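Local atomic coordinates of exoenzyme S (Pseudomonas aeruginosa, PDB entry 6GN8), a protein that probably acts as a secreted bifunctional toxin with GTPase-activating and ADP-ribosyltransferase activities, the latter belonging to the part of the protein held in this chain. Residues C[28-33]-C[54-59]; C[67-71]-C[85-89]; C[105-109]-C[172-176]; C[43-47]-C[160-165]; C[59-63]-C[88-92]. The protein carries 2 engineered substitutions. All coordinates share one frame; numbering follows the deposited sequence.

Overall arrangement
Contacts 1, 2 and 5 join helices 24-36, 54-77 and 83-99 in one bundle: helix 54-77 takes part in all three, pairing with helix 24-36 in contact 1 and with helix 83-99 in contacts 2 and 5. Centres of contacts 1 and 5 lie about 8 Å apart, those of contacts 2 and 5 about 7 Å. Contact 4 brings the loop before helix 54-77 to the loop after strand 159-160, its segments enclosing contacts 2 and 5 along the chain. Contact 3, between two strands near the chain centre, is about 23 Å from contact 1 between centres. Leu-174 packs on Leu-60 and Tyr-63, joining the three-stranded sheet to the bundle, consistent with one ADP-ribosyltransferase domain.

Contact 1 (C[28-33]-C[54-59]); sequences LADGLV and DAEVMA
Ala-29 and Ala-55 meet where two peptide carbonyls, the flat groups of this contact, are each touched by a methyl: Met-58 CE lies 3.4 Å from Ala-29 O, and the carbonyl of Ala-55 is met by Leu-32. This is a close, alanine-lined pairing of helices 24-36 and 54-77 in the helical part of the ADP-ribosyltransferase fold. The short axes run in broadly similar directions, 37° apart, and approach to 8.6 Å. Two alanines make the closeness possible, with Ala-29 CB and Ala-55 CB at 3.9 Å. On one flank Leu-28 reaches in with CD2, 3.8 Å from Ala-55 CB, and also touches Leu-87 of helix 83-99. On the other flank Met-58, bent at chi3 (-68°), swings its CE methyl back over Ala-29 and beside Leu-32 CB, while SD touches Val-33 CG2 at 3.9 Å. No hydrogen bond joins the segments; the side chains that meet are apolar, with two methyls lying against backbone carbonyl oxygens. Beyond them, Glu-56 OE2 forms a salt bridge with Lys-98 NZ of helix 83-99. The CD1 methyl of Leu-32 presses into the opposite helix, 3.2 Å from Ala-55 O.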
# COMPACT_ATOMS: atom_id res chain seq x y z
N LEU C 28 -25.07 23.01 39.26
CA LEU C 28 -24.19 21.87 39.47
C LEU C 28 -23.05 22.25 40.43
O LEU C 28 -22.75 21.47 41.33
CB LEU C 28 -23.63 21.33 38.13
CG LEU C 28 -22.54 20.25 38.22
CD1 LEU C 28 -23.04 18.98 38.93
CD2 LEU C 28 -21.96 19.96 36.87
N ALA C 29 -22.45 23.46 40.26
CA ALA C 29 -21.37 23.94 41.13
C ALA C 29 -21.84 24.02 42.57
O ALA C 29 -21.11 23.59 43.47
CB ALA C 29 -20.84 25.29 40.67
N ASP C 30 -23.07 24.53 42.79
CA ASP C 30 -23.70 24.63 44.10
C ASP C 30 -23.97 23.27 44.68
O ASP C 30 -23.73 23.06 45.87
CB ASP C 30 -25.00 25.44 44.03
CG ASP C 30 -24.80 26.92 43.79
OD1 ASP C 30 -23.67 27.42 44.03
OD2 ASP C 30 -25.77 27.60 43.38
N GLY C 31 -24.44 22.34 43.82
CA GLY C 31 -24.71 20.96 44.19
C GLY C 31 -23.48 20.26 44.75
O GLY C 31 -23.58 19.58 45.78
N LEU C 32 -22.31 20.48 44.11
CA LEU C 32 -21.01 19.95 44.50
C LEU C 32 -20.54 20.55 45.85
O LEU C 32 -19.99 19.82 46.67
CB LEU C 32 -19.97 20.21 43.40
CG LEU C 32 -20.07 19.32 42.14
CD1 LEU C 32 -19.33 19.93 40.99
CD2 LEU C 32 -19.57 17.87 42.41
N VAL C 33 -20.76 21.87 46.08
CA VAL C 33 -20.36 22.53 47.34
C VAL C 33 -21.30 22.08 48.48
O VAL C 33 -20.83 21.81 49.59
CB VAL C 33 -20.28 24.08 47.25
CG1 VAL C 33 -19.91 24.70 48.60
CG2 VAL C 33 -19.27 24.51 46.17
N ASP C 54 -16.46 26.38 37.14
CA ASP C 54 -16.16 26.03 38.54
C ASP C 54 -16.58 24.60 38.86
O ASP C 54 -15.83 23.87 39.46
CB ASP C 54 -16.86 26.99 39.52
CG ASP C 54 -16.37 28.43 39.56
OD1 ASP C 54 -15.26 28.70 39.05
OD2 ASP C 54 -17.10 29.30 40.13
N ALA C 55 -17.78 24.20 38.39
CA ALA C 55 -18.36 22.88 38.55
C ALA C 55 -17.47 21.79 38.00
O ALA C 55 -17.29 20.75 38.65
CB ALA C 55 -19.72 22.82 37.87
N GLU C 56 -16.89 22.03 36.81
CA GLU C 56 -16.01 21.10 36.10
C GLU C 56 -14.66 20.96 36.79
O GLU C 56 -14.18 19.84 36.96
CB GLU C 56 -15.84 21.55 34.64
CG GLU C 56 -17.10 21.35 33.83
CD GLU C 56 -17.33 22.30 32.67
OE1 GLU C 56 -16.35 22.82 32.09
OE2 GLU C 56 -18.52 22.52 32.35
N VAL C 57 -14.05 22.09 37.18
CA VAL C 57 -12.76 22.15 37.87
C VAL C 57 -12.88 21.41 39.22
O VAL C 57 -12.02 20.59 39.53
CB VAL C 57 -12.25 23.62 38.00
CG1 VAL C 57 -11.01 23.73 38.89
CG2 VAL C 57 -11.96 24.22 36.63
N MET C 58 -13.96 21.64 39.99
CA MET C 58 -14.18 20.93 41.26
C MET C 58 -14.43 19.42 41.01
O MET C 58 -13.86 18.60 41.73
CB MET C 58 -15.35 21.52 42.06
CG MET C 58 -15.15 22.96 42.53
SD MET C 58 -16.49 23.47 43.64
CE MET C 58 -17.87 23.52 42.51
N ALA C 59 -15.26 19.06 40.01
CA ALA C 59 -15.54 17.65 39.71
C ALA C 59 -14.27 16.87 39.29
O ALA C 59 -14.04 15.75 39.76
CB ALA C 59 -16.61 17.52 38.64

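Contact 2 (C[67-71]-C[85-89]); sequences HYADL and QKLID
Asp-70 sets its carboxylate between its own backbone N and carbonyl carbon (chi1 69°), while Gln-85 keeps its chain extended beyond CG, and together these torsions bring carboxylate and amide edge to edge. Gln-85 NE2 donates to Asp-70 OD1 over 3.0 Å with an almost straight N-H...O angle of 170°. The anti lone pair of OD1, away from the other carboxylate oxygen, is used, and the acceptor lies practically in the amide plane; the two flat groups are nearly coplanar, 13° apart. Gln-85 OE1 is bonded to the backbone N of Asp-82, so both ends of the amide are held and its rotation is fixed. Beside this polar link the contact is apolar. Ile-88 sends CD1 over one face of the His-67 ring, a CH-pi contact in which the methyl sits 3.9 Å from the ring centroid and nearest CG, shifted toward the rim. The His-67 ring is steadied by a bond from ND1 to Leu-62 O. Leu-71 and Gln-85 lie alongside each other, pointing opposite ways, with Leu-71 CD1 3.9 Å from Gln-85 CB, and Leu-71 CD2 touches Ile-88 CG2 at 4.2 Å. Asp-89 lies beside Leu-71 CD1 and spends its OD1 on Tyr-132 and Lys-177. The contact joins helix 54-77 to helix 83-99 near the connection between them, while Phe-36 of helix 24-36 meets both the His-67 ring and Ile-88.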
# COMPACT_ATOMS: atom_id res chain seq x y z
N HIS C 67 -11.78 10.46 44.56
CA HIS C 67 -13.05 9.82 44.21
C HIS C 67 -13.00 8.94 42.98
O HIS C 67 -13.98 8.28 42.71
CB HIS C 67 -14.15 10.86 44.03
CG HIS C 67 -14.60 11.46 45.32
ND1 HIS C 67 -13.96 12.55 45.88
CD2 HIS C 67 -15.64 11.11 46.12
CE1 HIS C 67 -14.61 12.83 46.99
NE2 HIS C 67 -15.63 11.99 47.18
N TYR C 68 -11.86 8.88 42.28
CA TYR C 68 -11.72 8.05 41.09
C TYR C 68 -12.00 6.59 41.44
O TYR C 68 -12.69 5.91 40.69
CB TYR C 68 -10.33 8.21 40.42
CG TYR C 68 -9.15 7.85 41.30
CD1 TYR C 68 -8.54 8.80 42.12
CD2 TYR C 68 -8.65 6.54 41.34
CE1 TYR C 68 -7.48 8.46 42.97
CE2 TYR C 68 -7.57 6.20 42.15
CZ TYR C 68 -7.01 7.16 42.99
OH TYR C 68 -5.96 6.83 43.80
N ALA C 69 -11.47 6.12 42.59
CA ALA C 69 -11.58 4.74 43.01
C ALA C 69 -13.04 4.35 43.20
O ALA C 69 -13.51 3.44 42.51
CB ALA C 69 -10.77 4.50 44.27
N ASP C 70 -13.79 5.07 44.04
CA ASP C 70 -15.19 4.71 44.26
C ASP C 70 -16.06 4.92 42.99
O ASP C 70 -16.86 4.02 42.67
CB ASP C 70 -15.78 5.45 45.49
CG ASP C 70 -15.96 6.95 45.33
OD1 ASP C 70 -17.02 7.38 44.81
OD2 ASP C 70 -15.06 7.70 45.77
N LEU C 71 -15.89 6.05 42.26
CA LEU C 71 -16.70 6.35 41.06
C LEU C 71 -16.53 5.29 39.95
O LEU C 71 -17.54 4.72 39.50
CB LEU C 71 -16.43 7.77 40.50
CG LEU C 71 -17.17 8.13 39.20
CD1 LEU C 71 -18.69 8.11 39.38
CD2 LEU C 71 -16.77 9.47 38.73
N GLN C 85 -21.48 10.86 43.60
CA GLN C 85 -20.93 10.24 42.39
C GLN C 85 -21.61 10.80 41.13
O GLN C 85 -20.91 11.17 40.19
CB GLN C 85 -21.08 8.71 42.45
CG GLN C 85 -20.23 8.05 43.54
CD GLN C 85 -20.52 6.58 43.72
OE1 GLN C 85 -21.63 6.07 43.49
NE2 GLN C 85 -19.52 5.84 44.16
N LYS C 86 -22.97 10.98 41.18
CA LYS C 86 -23.80 11.53 40.10
C LYS C 86 -23.34 12.93 39.71
O LYS C 86 -23.10 13.18 38.52
CB LYS C 86 -25.28 11.55 40.49
CG LYS C 86 -25.99 10.23 40.24
CD LYS C 86 -27.51 10.30 40.43
CE LYS C 86 -27.95 10.14 41.88
NZ LYS C 86 -29.43 10.23 42.04
N LEU C 87 -23.14 13.80 40.72
CA LEU C 87 -22.68 15.18 40.55
C LEU C 87 -21.25 15.27 39.94
O LEU C 87 -21.04 16.07 39.03
CB LEU C 87 -22.73 15.95 41.88
CG LEU C 87 -24.11 16.22 42.50
CD1 LEU C 87 -23.99 16.65 43.95
CD2 LEU C 87 -24.87 17.26 41.72
N ILE C 88 -20.30 14.42 40.43
CA ILE C 88 -18.91 14.36 39.94
C ILE C 88 -18.92 13.90 38.47
O ILE C 88 -18.25 14.51 37.63
CB ILE C 88 -17.95 13.48 40.81
CG1 ILE C 88 -17.80 14.04 42.22
CG2 ILE C 88 -16.56 13.41 40.17
CD1 ILE C 88 -17.10 13.07 43.25
N ASP C 89 -19.72 12.87 38.17
CA ASP C 89 -19.86 12.31 36.82
C ASP C 89 -20.48 13.33 35.84
O ASP C 89 -20.05 13.38 34.71
CB ASP C 89 -20.71 11.02 36.87
CG ASP C 89 -20.92 10.31 35.55
OD1 ASP C 89 -19.92 10.00 34.88
OD2 ASP C 89 -22.09 10.04 35.19

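Contact 3 (C[105-109]-C[172-176]); sequences VVKTF and AILYN. Engineered in segment 172-176: Ala-172 (natural residue Glu).
Val-106 and Ile-173 reach toward each other tip to tip, Val-106 CG2 stopping 3.9 Å from Ile-173 CD1. Thr-108 comes at Ile-173 from another direction, crossing it at about a right angle, and lays its CG2 methyl 3.8 Å from the same CD1, so that one isoleucine methyl is shared by two residues of strand 106-109. The hydroxyl branch of Thr-108 faces differently: chi1 of 61° sets OG1 near the plane of the Tyr-175 ring, at its CE2 edge, 4.2 Å away. Tyr-175 itself crosses Val-106 obliquely and presents its OH to Val-106 CG1 at 3.7 Å. The strands cross at -99°, nearly perpendicular, with axes 8.1 Å apart and no backbone bond between them. They belong to the two sheets that pack face to face in the core of the ADP-ribosyltransferase fold, strand 106-112 at the edge of the five-stranded sheet and strand 172-175 in the middle of the three-stranded one. Where the polar groups meet, a water bridges the sheets: it donates to Val-106 O and bonds Thr-108 OG1 at 2.7 Å and Tyr-175 OH at 2.6 Å. Thr-108 OG1 is also hydrogen-bonded to Thr-135 OG1 of strand 133-136. Ala-172, engineered from Glu, begins strand 172-175 with its CB pointing away; the opposite side of strand 106-112 faces another protein, to whose backbone Lys-107 NZ is hydrogen-bonded.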
# COMPACT_ATOMS: atom_id res chain seq x y z
N VAL C 105 -1.31 15.03 19.15
CA VAL C 105 -1.46 13.71 19.76
C VAL C 105 -0.58 13.71 21.00
O VAL C 105 0.54 14.25 20.97
CB VAL C 105 -1.09 12.59 18.73
CG1 VAL C 105 -1.02 11.22 19.38
CG2 VAL C 105 -2.08 12.56 17.59
N VAL C 106 -1.12 13.20 22.12
CA VAL C 106 -0.34 13.16 23.33
C VAL C 106 -0.12 11.67 23.74
O VAL C 106 -1.01 10.83 23.60
CB VAL C 106 -0.91 14.08 24.45
CG1 VAL C 106 -2.21 13.56 25.03
CG2 VAL C 106 0.11 14.32 25.56
N LYS C 107 1.13 11.37 24.18
CA LYS C 107 1.53 10.07 24.66
C LYS C 107 1.47 10.07 26.19
O LYS C 107 2.16 10.87 26.84
CB LYS C 107 2.93 9.72 24.15
CG LYS C 107 3.50 8.39 24.71
CD LYS C 107 4.90 8.08 24.13
CE LYS C 107 5.92 9.14 24.48
NZ LYS C 107 7.25 8.87 23.88
N THR C 108 0.67 9.14 26.75
CA THR C 108 0.52 9.00 28.21
C THR C 108 0.65 7.54 28.60
O THR C 108 0.62 6.66 27.74
CB THR C 108 -0.78 9.62 28.72
OG1 THR C 108 -1.90 8.96 28.12
CG2 THR C 108 -0.86 11.14 28.52
N PHE C 109 0.83 7.29 29.89
CA PHE C 109 1.12 5.96 30.41
C PHE C 109 0.16 5.58 31.49
O PHE C 109 -0.41 6.45 32.17
CB PHE C 109 2.58 5.91 30.91
CG PHE C 109 3.52 6.63 29.97
CD1 PHE C 109 3.92 6.04 28.77
CD2 PHE C 109 3.91 7.95 30.21
CE1 PHE C 109 4.72 6.74 27.87
CE2 PHE C 109 4.71 8.64 29.30
CZ PHE C 109 5.13 8.02 28.15
N ALA C 172 -1.60 14.07 35.31
CA ALA C 172 -2.62 13.20 34.75
C ALA C 172 -3.36 13.79 33.57
O ALA C 172 -3.70 14.98 33.52
CB ALA C 172 -3.63 12.79 35.82
N ILE C 173 -3.61 12.93 32.61
CA ILE C 173 -4.44 13.22 31.46
C ILE C 173 -5.57 12.20 31.51
O ILE C 173 -5.31 11.00 31.54
CB ILE C 173 -3.69 13.30 30.11
CG1 ILE C 173 -2.78 14.56 30.11
CG2 ILE C 173 -4.71 13.35 28.93
CD1 ILE C 173 -1.92 14.81 28.90
N LEU C 174 -6.80 12.70 31.70
CA LEU C 174 -7.99 11.86 31.80
C LEU C 174 -8.73 11.73 30.48
O LEU C 174 -8.99 12.73 29.81
CB LEU C 174 -8.96 12.39 32.87
CG LEU C 174 -8.38 12.82 34.21
CD1 LEU C 174 -9.48 13.33 35.11
CD2 LEU C 174 -7.58 11.69 34.89
N TYR C 175 -9.10 10.50 30.14
CA TYR C 175 -9.95 10.20 28.97
C TYR C 175 -11.34 9.90 29.51
O TYR C 175 -11.47 9.36 30.62
CB TYR C 175 -9.38 9.06 28.09
CG TYR C 175 -8.19 9.54 27.28
CD1 TYR C 175 -8.37 10.15 26.04
CD2 TYR C 175 -6.89 9.45 27.78
CE1 TYR C 175 -7.29 10.66 25.32
CE2 TYR C 175 -5.80 9.93 27.07
CZ TYR C 175 -6.01 10.55 25.84
OH TYR C 175 -4.96 11.10 25.15
N ASN C 176 -12.37 10.30 28.75
CA ASN C 176 -13.79 10.18 29.06
C ASN C 176 -14.22 8.73 29.32
O ASN C 176 -13.61 7.80 28.79
CB ASN C 176 -14.60 10.76 27.88
CG ASN C 176 -15.91 11.41 28.22
OD1 ASN C 176 -16.50 12.10 27.40
ND2 ASN C 176 -16.39 11.24 29.43
O HOH W 1 -2.69 9.88 25.71

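Contact 4 (C[43-47]-C[160-165]); sequences YLGRQ and DVSGIS
Ile-164 is the tightly packed centre of this loop-to-loop contact, wedged between Tyr-43 and Gln-47, whereas Arg-46 and Gly-163 lie on its exposed side. The CG2 methyl of Ile-164 meets Tyr-43 CD1 at 3.7 Å, the two side chains crossing at about a right angle. The edge of the same ring is turned to the backbone, with Ile-164 O in the ring plane 3.5 Å from CD1. On the other flank, with CG1 anti to the carbonyl carbon (chi1 -50°), Ile-164 carries CD1 to Gln-47 NE2 at 3.5 Å. The solvent side is held by Arg-46, whose extended chain swings NH2 to Ile-164 O, 3.1 Å away with an N-H...O angle of 161°; the acceptor lies close to the guanidinium plane, and the donor approaches nearly along the C=O axis. Gln-47 NE2 makes a weak bond to Asp-160 O. Arg-46 O and Gly-163 O are both acceptors only 3.0 Å apart, so their closeness is not a bond and may cost some strain. A type II turn from Tyr-43 to Arg-46 presents Tyr-43 and Arg-46, and in the other loop Val-161 O accepts from both Ile-164 N and Ser-165 N. The loop after helix 38-41 thus closes over the stretch following strand 159-160, with Thr-64 of helix 54-77 touching Val-161 and Ser-165, and Ala-172 of strand 172-175 bonded to Val-161.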
# COMPACT_ATOMS: atom_id res chain seq x y z
N TYR C 43 -10.50 23.05 45.19
CA TYR C 43 -10.15 23.08 43.76
C TYR C 43 -10.58 24.34 43.04
O TYR C 43 -10.18 24.50 41.90
CB TYR C 43 -10.73 21.85 43.04
CG TYR C 43 -10.21 20.56 43.63
CD1 TYR C 43 -8.88 20.20 43.51
CD2 TYR C 43 -11.04 19.76 44.40
CE1 TYR C 43 -8.39 19.05 44.11
CE2 TYR C 43 -10.56 18.61 45.01
CZ TYR C 43 -9.24 18.25 44.85
OH TYR C 43 -8.76 17.10 45.43
N LEU C 44 -11.35 25.24 43.69
CA LEU C 44 -11.82 26.47 43.05
C LEU C 44 -10.68 27.43 42.69
O LEU C 44 -9.87 27.80 43.56
CB LEU C 44 -12.86 27.20 43.92
CG LEU C 44 -14.24 26.56 43.99
CD1 LEU C 44 -15.04 27.18 45.10
CD2 LEU C 44 -14.98 26.70 42.68
N GLY C 45 -10.61 27.78 41.40
CA GLY C 45 -9.63 28.69 40.83
C GLY C 45 -8.29 28.10 40.46
O GLY C 45 -7.39 28.85 40.05
N ARG C 46 -8.14 26.76 40.55
CA ARG C 46 -6.87 26.07 40.27
C ARG C 46 -6.49 26.05 38.76
O ARG C 46 -5.33 25.73 38.41
CB ARG C 46 -6.84 24.67 40.89
CG ARG C 46 -6.30 24.72 42.32
CD ARG C 46 -6.12 23.36 42.97
NE ARG C 46 -5.93 23.47 44.42
CZ ARG C 46 -5.43 22.51 45.21
NH1 ARG C 46 -5.28 22.73 46.51
NH2 ARG C 46 -5.05 21.34 44.70
N GLN C 47 -7.41 26.44 37.88
CA GLN C 47 -7.05 26.56 36.47
C GLN C 47 -7.45 27.96 35.99
O GLN C 47 -8.54 28.10 35.40
CB GLN C 47 -7.69 25.44 35.63
CG GLN C 47 -6.67 24.45 35.10
CD GLN C 47 -7.27 23.41 34.18
OE1 GLN C 47 -8.29 23.63 33.50
NE2 GLN C 47 -6.64 22.25 34.14
N ASP C 160 -6.16 17.52 30.68
CA ASP C 160 -5.01 17.66 31.55
C ASP C 160 -5.49 18.27 32.85
O ASP C 160 -6.06 19.37 32.84
CB ASP C 160 -3.92 18.49 30.86
CG ASP C 160 -2.78 18.91 31.78
OD1 ASP C 160 -2.25 18.04 32.50
OD2 ASP C 160 -2.43 20.10 31.77
N VAL C 161 -5.37 17.53 33.94
CA VAL C 161 -5.84 17.93 35.28
C VAL C 161 -4.67 18.25 36.23
O VAL C 161 -4.89 18.44 37.42
CB VAL C 161 -6.78 16.85 35.89
CG1 VAL C 161 -8.07 16.73 35.08
CG2 VAL C 161 -6.10 15.50 36.01
N SER C 162 -3.43 18.36 35.70
CA SER C 162 -2.22 18.54 36.48
C SER C 162 -2.20 19.86 37.25
O SER C 162 -1.57 19.92 38.31
CB SER C 162 -0.96 18.39 35.63
OG SER C 162 -0.89 19.33 34.57
N GLY C 163 -2.95 20.85 36.80
CA GLY C 163 -3.08 22.13 37.49
C GLY C 163 -4.17 22.12 38.54
O GLY C 163 -4.25 23.05 39.36
N ILE C 164 -5.02 21.08 38.56
CA ILE C 164 -6.12 20.94 39.54
C ILE C 164 -5.67 19.97 40.68
O ILE C 164 -5.75 20.32 41.86
CB ILE C 164 -7.42 20.45 38.83
CG1 ILE C 164 -7.77 21.32 37.57
CG2 ILE C 164 -8.60 20.43 39.80
CD1 ILE C 164 -8.75 20.69 36.49
N SER C 165 -5.20 18.76 40.32
CA SER C 165 -4.75 17.76 41.31
C SER C 165 -3.54 17.04 40.70
O SER C 165 -3.56 16.68 39.51
CB SER C 165 -5.90 16.81 41.68
OG SER C 165 -5.52 15.82 42.62

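Contact 5 (C[59-63]-C[88-92]); sequences ALGLY and IDQGM
Met-92 SD meets the Tyr-63 ring obliquely, in a Met-aromatic contact. SD lies 3.5 Å from Tyr-63 CG and 4.0 Å from the ring centroid, 37° off the normal. The two side chains cross at about a right angle, and the bend of Met-92 at chi3 (-69°) curls CE back toward Tyr-63 CD2. Close by, Ala-59 CB rests 3.7 Å from Gly-91 CA, a fit that depends on Gly-91 having no CB, and 3.6 Å from Ile-88 O. Ile-88 makes contact with two branches, CG2 on Ala-59 O at 3.5 Å and CD1 on Leu-62 CB at 4.0 Å. Leu-60 CD2 closes the far side against Met-92 CG. One shell out, Tyr-63 OH is bonded to Ser-134 OG and Asn-72 ND2, two bonds that probably help fix the ring's placement. Leu-174 of strand 172-175 packs on Leu-60 and Tyr-63. No hydrogen bond crosses between the segments. The axes of segments 59-63 and 88-92 come within 8.7 Å and cross at -123°. The arrangement is a close helix-helix crossing in which Gly-91 faces Ala-59, joining helices 54-77 and 83-99 within the helical bundle that packs on the sheets of the ADP-ribosyltransferase domain.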
# COMPACT_ATOMS: atom_id res chain seq x y z
N ALA C 59 -15.26 19.06 40.01
CA ALA C 59 -15.54 17.65 39.71
C ALA C 59 -14.27 16.87 39.29
O ALA C 59 -14.04 15.75 39.76
CB ALA C 59 -16.61 17.52 38.64
N LEU C 60 -13.43 17.49 38.40
CA LEU C 60 -12.17 16.91 37.92
C LEU C 60 -11.20 16.75 39.10
O LEU C 60 -10.53 15.73 39.18
CB LEU C 60 -11.55 17.77 36.79
CG LEU C 60 -12.27 17.74 35.41
CD1 LEU C 60 -11.93 18.98 34.59
CD2 LEU C 60 -11.89 16.51 34.60
N GLY C 61 -11.19 17.72 40.02
CA GLY C 61 -10.35 17.69 41.22
C GLY C 61 -10.73 16.60 42.20
O GLY C 61 -9.88 15.84 42.67
N LEU C 62 -12.03 16.53 42.52
CA LEU C 62 -12.60 15.54 43.44
C LEU C 62 -12.28 14.14 42.93
O LEU C 62 -11.82 13.29 43.70
CB LEU C 62 -14.12 15.75 43.57
CG LEU C 62 -14.58 16.91 44.46
CD1 LEU C 62 -15.97 17.30 44.12
CD2 LEU C 62 -14.45 16.56 45.97
N TYR C 63 -12.46 13.91 41.62
CA TYR C 63 -12.13 12.64 40.98
C TYR C 63 -10.63 12.37 41.08
O TYR C 63 -10.25 11.34 41.61
CB TYR C 63 -12.58 12.63 39.48
CG TYR C 63 -12.08 11.46 38.67
CD1 TYR C 63 -10.83 11.49 38.06
CD2 TYR C 63 -12.87 10.33 38.46
CE1 TYR C 63 -10.34 10.41 37.34
CE2 TYR C 63 -12.41 9.25 37.72
CZ TYR C 63 -11.14 9.29 37.16
OH TYR C 63 -10.64 8.22 36.46
N ILE C 88 -20.30 14.42 40.43
CA ILE C 88 -18.91 14.36 39.94
C ILE C 88 -18.92 13.90 38.47
O ILE C 88 -18.25 14.51 37.63
CB ILE C 88 -17.95 13.48 40.81
CG1 ILE C 88 -17.80 14.04 42.22
CG2 ILE C 88 -16.56 13.41 40.17
CD1 ILE C 88 -17.10 13.07 43.25
N ASP C 89 -19.72 12.87 38.17
CA ASP C 89 -19.86 12.31 36.82
C ASP C 89 -20.48 13.33 35.84
O ASP C 89 -20.05 13.38 34.71
CB ASP C 89 -20.71 11.02 36.87
CG ASP C 89 -20.92 10.31 35.55
OD1 ASP C 89 -19.92 10.00 34.88
OD2 ASP C 89 -22.09 10.04 35.19
N GLN C 90 -21.46 14.16 36.26
CA GLN C 90 -22.00 15.15 35.31
C GLN C 90 -21.04 16.34 35.12
O GLN C 90 -20.95 16.84 34.00
CB GLN C 90 -23.44 15.61 35.60
CG GLN C 90 -23.80 15.92 37.04
CD GLN C 90 -25.30 15.94 37.27
OE1 GLN C 90 -25.88 16.93 37.74
NE2 GLN C 90 -25.98 14.84 36.96
N GLY C 91 -20.26 16.69 36.15
CA GLY C 91 -19.24 17.73 36.06
C GLY C 91 -18.09 17.34 35.14
O GLY C 91 -17.55 18.17 34.41
N MET C 92 -17.73 16.05 35.14
CA MET C 92 -16.68 15.53 34.28
C MET C 92 -17.18 15.40 32.86
O MET C 92 -16.45 15.81 31.97
CB MET C 92 -16.12 14.20 34.78
CG MET C 92 -15.27 14.38 36.04
SD MET C 92 -14.50 12.83 36.56
CE MET C 92 -15.81 12.02 37.03